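Local coordinates for 3-oxoacyl-[acyl-carrier-protein] synthase 3 (Micrococcus luteus NCTC 2665, PDB 4EWP) that probably catalyses the first condensation of fatty acid synthesis, joining an acetyl-CoA primer to malonyl-ACP to give 3-oxobutanoyl-ACP, at residues V150-D155 / L168-G173; P274-M279 / A309-L314. One frame throughout, in Å; residues are numbered along the deposited sequence.

Contact 1. Residues V150-D155 / L168-G173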
loop_
_atom_site.group_PDB
_atom_site.type_symbol
_atom_site.label_atom_id
_atom_site.label_comp_id
_atom_site.label_asym_id
_atom_site.label_seq_id
_atom_site.Cartn_x
_atom_site.Cartn_y
_atom_site.Cartn_z
ATOM N N VAL A 150 7.525 5.225 -7.673
ATOM C CA VAL A 150 8.790 5.812 -7.212
ATOM C C VAL A 150 9.599 4.822 -6.384
ATOM O O VAL A 150 9.045 4.079 -5.583
ATOM C CB VAL A 150 8.555 7.143 -6.421
ATOM C CG1 VAL A 150 7.510 6.962 -5.319
ATOM C CG2 VAL A 150 9.857 7.690 -5.846
ATOM N N GLU A 151 10.910 4.797 -6.599
ATOM C CA GLU A 151 11.769 3.852 -5.910
ATOM C C GLU A 151 13.177 4.403 -5.776
ATOM O O GLU A 151 13.706 5.034 -6.696
ATOM C CB GLU A 151 11.866 2.533 -6.698
ATOM C CG GLU A 151 10.553 1.833 -7.043
ATOM C CD GLU A 151 9.933 1.100 -5.870
ATOM O OE1 GLU A 151 10.320 1.355 -4.717
ATOM O OE2 GLU A 151 9.044 0.261 -6.102
ATOM N N ARG A 152 13.795 4.155 -4.633
ATOM C CA ARG A 152 15.242 4.243 -4.558
ATOM C C ARG A 152 15.745 2.818 -4.344
ATOM O O ARG A 152 16.130 2.431 -3.237
ATOM C CB ARG A 152 15.728 5.210 -3.460
ATOM C CG ARG A 152 17.240 5.539 -3.597
ATOM C CD ARG A 152 17.675 6.781 -2.825
ATOM N NE ARG A 152 17.555 6.611 -1.383
ATOM C CZ ARG A 152 17.722 7.583 -0.488
ATOM N NH1 ARG A 152 18.013 8.825 -0.876
ATOM N NH2 ARG A 152 17.578 7.313 0.806
ATOM N N LEU A 153 15.708 2.037 -5.419
ATOM C CA LEU A 153 16.099 0.633 -5.387
ATOM C C LEU A 153 17.550 0.452 -4.969
ATOM O O LEU A 153 17.928 -0.608 -4.474
ATOM C CB LEU A 153 15.901 0.004 -6.767
ATOM C CG LEU A 153 14.472 -0.128 -7.291
ATOM C CD1 LEU A 153 14.487 -0.522 -8.742
ATOM C CD2 LEU A 153 13.711 -1.168 -6.472
ATOM N N SER A 154 18.375 1.473 -5.184
ATOM C CA SER A 154 19.783 1.343 -4.843
ATOM C C SER A 154 19.950 1.132 -3.334
ATOM O O SER A 154 20.991 0.667 -2.875
ATOM C CB SER A 154 20.594 2.546 -5.345
ATOM O OG SER A 154 20.044 3.763 -4.872
ATOM N N ASP A 155 18.919 1.453 -2.558
ATOM C CA ASP A 155 18.988 1.207 -1.115
ATOM C C ASP A 155 18.883 -0.268 -0.748
ATOM O O ASP A 155 19.272 -0.649 0.357
ATOM C CB ASP A 155 17.907 1.977 -0.358
ATOM C CG ASP A 155 18.276 3.411 -0.146
ATOM O OD1 ASP A 155 19.494 3.705 -0.078
ATOM O OD2 ASP A 155 17.347 4.238 -0.059
ATOM N N LEU A 168 19.160 -2.353 -11.591
ATOM C CA LEU A 168 18.217 -1.446 -10.944
ATOM C C LEU A 168 18.672 -0.007 -10.793
ATOM O O LEU A 168 19.816 0.280 -10.433
ATOM C CB LEU A 168 17.808 -2.001 -9.580
ATOM C CG LEU A 168 17.288 -3.433 -9.661
ATOM C CD1 LEU A 168 16.846 -3.895 -8.270
ATOM C CD2 LEU A 168 16.150 -3.489 -10.682
ATOM N N GLY A 169 17.738 0.898 -11.041
ATOM C CA GLY A 169 18.001 2.320 -10.937
ATOM C C GLY A 169 16.909 2.985 -10.114
ATOM O O GLY A 169 15.940 2.330 -9.694
ATOM N N ASP A 170 17.066 4.289 -9.902
ATOM C CA ASP A 170 16.194 5.056 -9.031
ATOM C C ASP A 170 15.499 6.145 -9.823
ATOM O O ASP A 170 16.035 6.640 -10.815
ATOM C CB ASP A 170 17.019 5.717 -7.918
ATOM C CG ASP A 170 17.942 4.734 -7.192
ATOM O OD1 ASP A 170 17.577 3.548 -7.037
ATOM O OD2 ASP A 170 19.035 5.163 -6.762
ATOM N N GLY A 171 14.316 6.538 -9.366
ATOM C CA GLY A 171 13.636 7.684 -9.928
ATOM C C GLY A 171 12.169 7.671 -9.608
ATOM O O GLY A 171 11.693 6.806 -8.866
ATOM N N ALA A 172 11.438 8.621 -10.185
ATOM C CA ALA A 172 10.005 8.730 -9.943
ATOM C C ALA A 172 9.286 9.099 -11.227
ATOM O O ALA A 172 9.798 9.860 -12.041
ATOM C CB ALA A 172 9.734 9.772 -8.882
ATOM N N GLY A 173 8.087 8.569 -11.402
ATOM C CA GLY A 173 7.278 8.907 -12.553
ATOM C C GLY A 173 5.870 9.125 -12.058
ATOM O O GLY A 173 5.359 8.328 -11.270
#

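Contact 2. Residues P274-M279 / A309-L314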
loop_
_atom_site.group_PDB
_atom_site.type_symbol
_atom_site.label_atom_id
_atom_site.label_comp_id
_atom_site.label_asym_id
_atom_site.label_seq_id
_atom_site.Cartn_x
_atom_site.Cartn_y
_atom_site.Cartn_z
ATOM N N PRO A 274 5.998 -1.258 -22.097
ATOM C CA PRO A 274 6.058 -2.227 -21.004
ATOM C C PRO A 274 6.974 -1.705 -19.904
ATOM O O PRO A 274 7.873 -0.892 -20.147
ATOM C CB PRO A 274 6.670 -3.471 -21.670
ATOM C CG PRO A 274 7.533 -2.900 -22.771
ATOM C CD PRO A 274 6.804 -1.666 -23.263
ATOM N N HIS A 275 6.720 -2.154 -18.690
ATOM C CA HIS A 275 7.677 -2.006 -17.618
ATOM C C HIS A 275 9.084 -2.331 -18.148
ATOM O O HIS A 275 9.275 -3.334 -18.848
ATOM C CB HIS A 275 7.280 -2.967 -16.518
ATOM C CG HIS A 275 8.391 -3.305 -15.582
ATOM N ND1 HIS A 275 9.091 -2.346 -14.884
ATOM C CD2 HIS A 275 8.917 -4.496 -15.220
ATOM C CE1 HIS A 275 10.004 -2.933 -14.134
ATOM N NE2 HIS A 275 9.924 -4.238 -14.324
ATOM N N GLN A 276 10.059 -1.482 -17.812
ATOM C CA GLN A 276 11.424 -1.591 -18.323
ATOM C C GLN A 276 12.265 -2.597 -17.528
ATOM O O GLN A 276 13.190 -2.222 -16.800
ATOM C CB GLN A 276 12.107 -0.221 -18.301
ATOM C CG GLN A 276 11.430 0.833 -19.185
ATOM C CD GLN A 276 11.466 0.473 -20.674
ATOM O OE1 GLN A 276 12.513 0.559 -21.318
ATOM N NE2 GLN A 276 10.315 0.079 -21.222
ATOM N N ALA A 277 11.943 -3.878 -17.678
ATOM C CA ALA A 277 12.564 -4.913 -16.866
ATOM C C ALA A 277 13.943 -5.294 -17.414
ATOM O O ALA A 277 14.894 -5.538 -16.658
ATOM C CB ALA A 277 11.649 -6.135 -16.800
ATOM N N ASN A 278 14.046 -5.320 -18.738
ATOM C CA ASN A 278 15.194 -5.903 -19.397
ATOM C C ASN A 278 15.017 -5.765 -20.910
ATOM O O ASN A 278 13.952 -6.070 -21.445
ATOM C CB ASN A 278 15.270 -7.365 -18.986
ATOM C CG ASN A 278 16.426 -8.075 -19.591
ATOM O OD1 ASN A 278 16.468 -8.280 -20.797
ATOM N ND2 ASN A 278 17.368 -8.492 -18.756
ATOM N N MET A 279 16.035 -5.275 -21.609
ATOM C CA MET A 279 15.865 -5.030 -23.042
ATOM C C MET A 279 15.455 -6.308 -23.764
ATOM O O MET A 279 14.622 -6.291 -24.678
ATOM C CB MET A 279 17.134 -4.472 -23.671
ATOM C CG MET A 279 16.918 -3.979 -25.091
ATOM S SD MET A 279 15.959 -2.462 -25.099
ATOM C CE MET A 279 17.268 -1.285 -24.760
ATOM N N ALA A 309 8.490 0.512 -10.272
ATOM C CA ALA A 309 7.213 1.228 -10.398
ATOM C C ALA A 309 7.329 2.525 -11.203
ATOM O O ALA A 309 6.395 2.927 -11.890
ATOM C CB ALA A 309 6.604 1.509 -9.017
ATOM N N ALA A 310 8.482 3.171 -11.107
ATOM C CA ALA A 310 8.742 4.398 -11.831
ATOM C C ALA A 310 8.834 4.139 -13.333
ATOM O O ALA A 310 8.683 5.065 -14.142
ATOM C CB ALA A 310 10.044 5.015 -11.342
ATOM N N SER A 311 9.094 2.891 -13.713
ATOM C CA SER A 311 9.590 2.644 -15.072
ATOM C C SER A 311 8.635 3.087 -16.189
ATOM O O SER A 311 9.058 3.739 -17.147
ATOM C CB SER A 311 10.036 1.192 -15.260
ATOM O OG SER A 311 8.973 0.362 -15.683
ATOM N N ILE A 312 7.354 2.761 -16.068
ATOM C CA ILE A 312 6.432 3.049 -17.159
ATOM C C ILE A 312 6.150 4.543 -17.352
ATOM O O ILE A 312 6.242 5.048 -18.473
ATOM C CB ILE A 312 5.130 2.257 -17.020
ATOM C CG1 ILE A 312 5.410 0.775 -17.295
ATOM C CG2 ILE A 312 4.059 2.799 -17.972
ATOM C CD1 ILE A 312 4.233 -0.154 -16.959
ATOM N N PRO A 313 5.805 5.258 -16.265
ATOM C CA PRO A 313 5.573 6.692 -16.487
ATOM C C PRO A 313 6.840 7.420 -16.935
ATOM O O PRO A 313 6.743 8.344 -17.751
ATOM C CB PRO A 313 5.080 7.208 -15.118
ATOM C CG PRO A 313 5.505 6.144 -14.108
ATOM C CD PRO A 313 5.545 4.840 -14.868
ATOM N N LEU A 314 8.009 7.009 -16.436
ATOM C CA LEU A 314 9.262 7.598 -16.912
ATOM C C LEU A 314 9.425 7.395 -18.423
ATOM O O LEU A 314 9.791 8.325 -19.148
ATOM C CB LEU A 314 10.478 7.031 -16.167
ATOM C CG LEU A 314 10.815 7.586 -14.780
ATOM C CD1 LEU A 314 12.027 6.867 -14.212
ATOM C CD2 LEU A 314 11.074 9.101 -14.846
#

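Contact 1. Residues V150-D155 / L168-G173
The carboxylate of Asp170 meets Ser154 at both of its oxygens. OD1, on its syn side, takes the backbone N of Ser154 at 2.9 Å, and OD2 receives the hydroxyl OG of Ser154 at 2.6 Å, also on the syn side but 19° out of the carboxylate plane. Ser154 reaches it with OG set between its own backbone N and carbonyl carbon (chi1 55°). Ala56 N is a further donor to Asp170 OD2, so several bonds fix the rotation of this buried group. The Arg152 guanidinium makes a salt bridge from NE to Asp155 OD2 at 2.7 Å, the oxygen lying in the guanidinium plane while NE comes from above the carboxylate plane; toward Asp170 OD2 the Arg152 side chain offers its CG, at 3.7 Å. Asp155 OD1 pairs with Arg210 of the second subunit.

Beyond these groups, Leu153 CD1 packs on Leu168 CB at 3.7 Å, the two side chains crossing at about a right angle. Val150 CG2 lies 3.7 Å from Ala172 CB. Glu151 N bonds to Gly171 O and Gly171 N to Glu151 O, both at 3.1 Å, and the axes of 150-152 and 170-173 run at 170°. Such reciprocal bonding identifies an antiparallel hydrogen-bonded pair, here joining strands 144-152 and 170-180 in a mixed sheet of the thiolase fold.

Contact 2. Residues P274-M279 / A309-L314
Pro274 closes strand 269-274 and brings its carbonyl carbon to 3.9 Å from CG1 of Ile312. The next backbone atom, His275 N, is nearer that CG1, at 3.5 Å, so Ile312 packs along the chain where it leaves the strand.

The imidazole of His275 makes the polar link. With CG swung anti to the backbone N (chi1 159°), the ring turns its ND1 edge to Ser311, and ND1 forms a 2.8 Å hydrogen bond with Ser311 OG, which sits near the ring plane. Ala277 N lies over the centre of one ring face, 3.9 Å above the plane, and Phe336 meets the ring edge-to-face. The predicted active-site residues Cys123 and Asn306 also touch this side chain, consistent with the Cys-His-Asn site of FabH enzymes. Without the imidazole, as with an alanine here, Ser311 OG is likely to lose its ring partner and a gap to open beside Phe336, Cys123 and Asn306.

Gln276 follows as the centre of an inverse gamma turn. Its chain bends at chi2 (-64°) and folds back, allowing NE2 to donate to Pro274 O at 2.8 Å, while OE1 accepts from Ile301 N. Across the contact, CB of Gln276 lies 3.9 Å from CB of Ser311. Beyond Ala277, Asn278 takes the N-cap position, its OD1 receiving Ile281 N.

The loop thus runs from strand 269-274 to helix 279-288 and meets the N-terminal part of helix 311-322. Ile312 also packs against helix 125-138 and strand 330-337, while Pro274 and Gln276 rest on Ile282 of helix 279-288.

In the fold
Contacts 1 and 2 are both buried near the middle of the chain, their centres 11 Å apart, but they share no secondary-structure element. Contact 1 joins neighbouring strands of one five-stranded sheet; contact 2 joins a loop leaving a strand of the other sheet to the N-terminal part of helix 311-322. Their chemistry differs accordingly: paired backbone bonds and a multiply bonded carboxylate in 150-155/168-173, against one imidazole-hydroxyl bond and packing of an isoleucine on backbone in 274-279/309-314. Direct packing connects them, with Gly171 O 3.5 Å from Ala310 CB and Gly173 O 3.6 Å from Pro313 CG. Only contact 1 reaches the second subunit; contact 2 contains a predicted active-site residue.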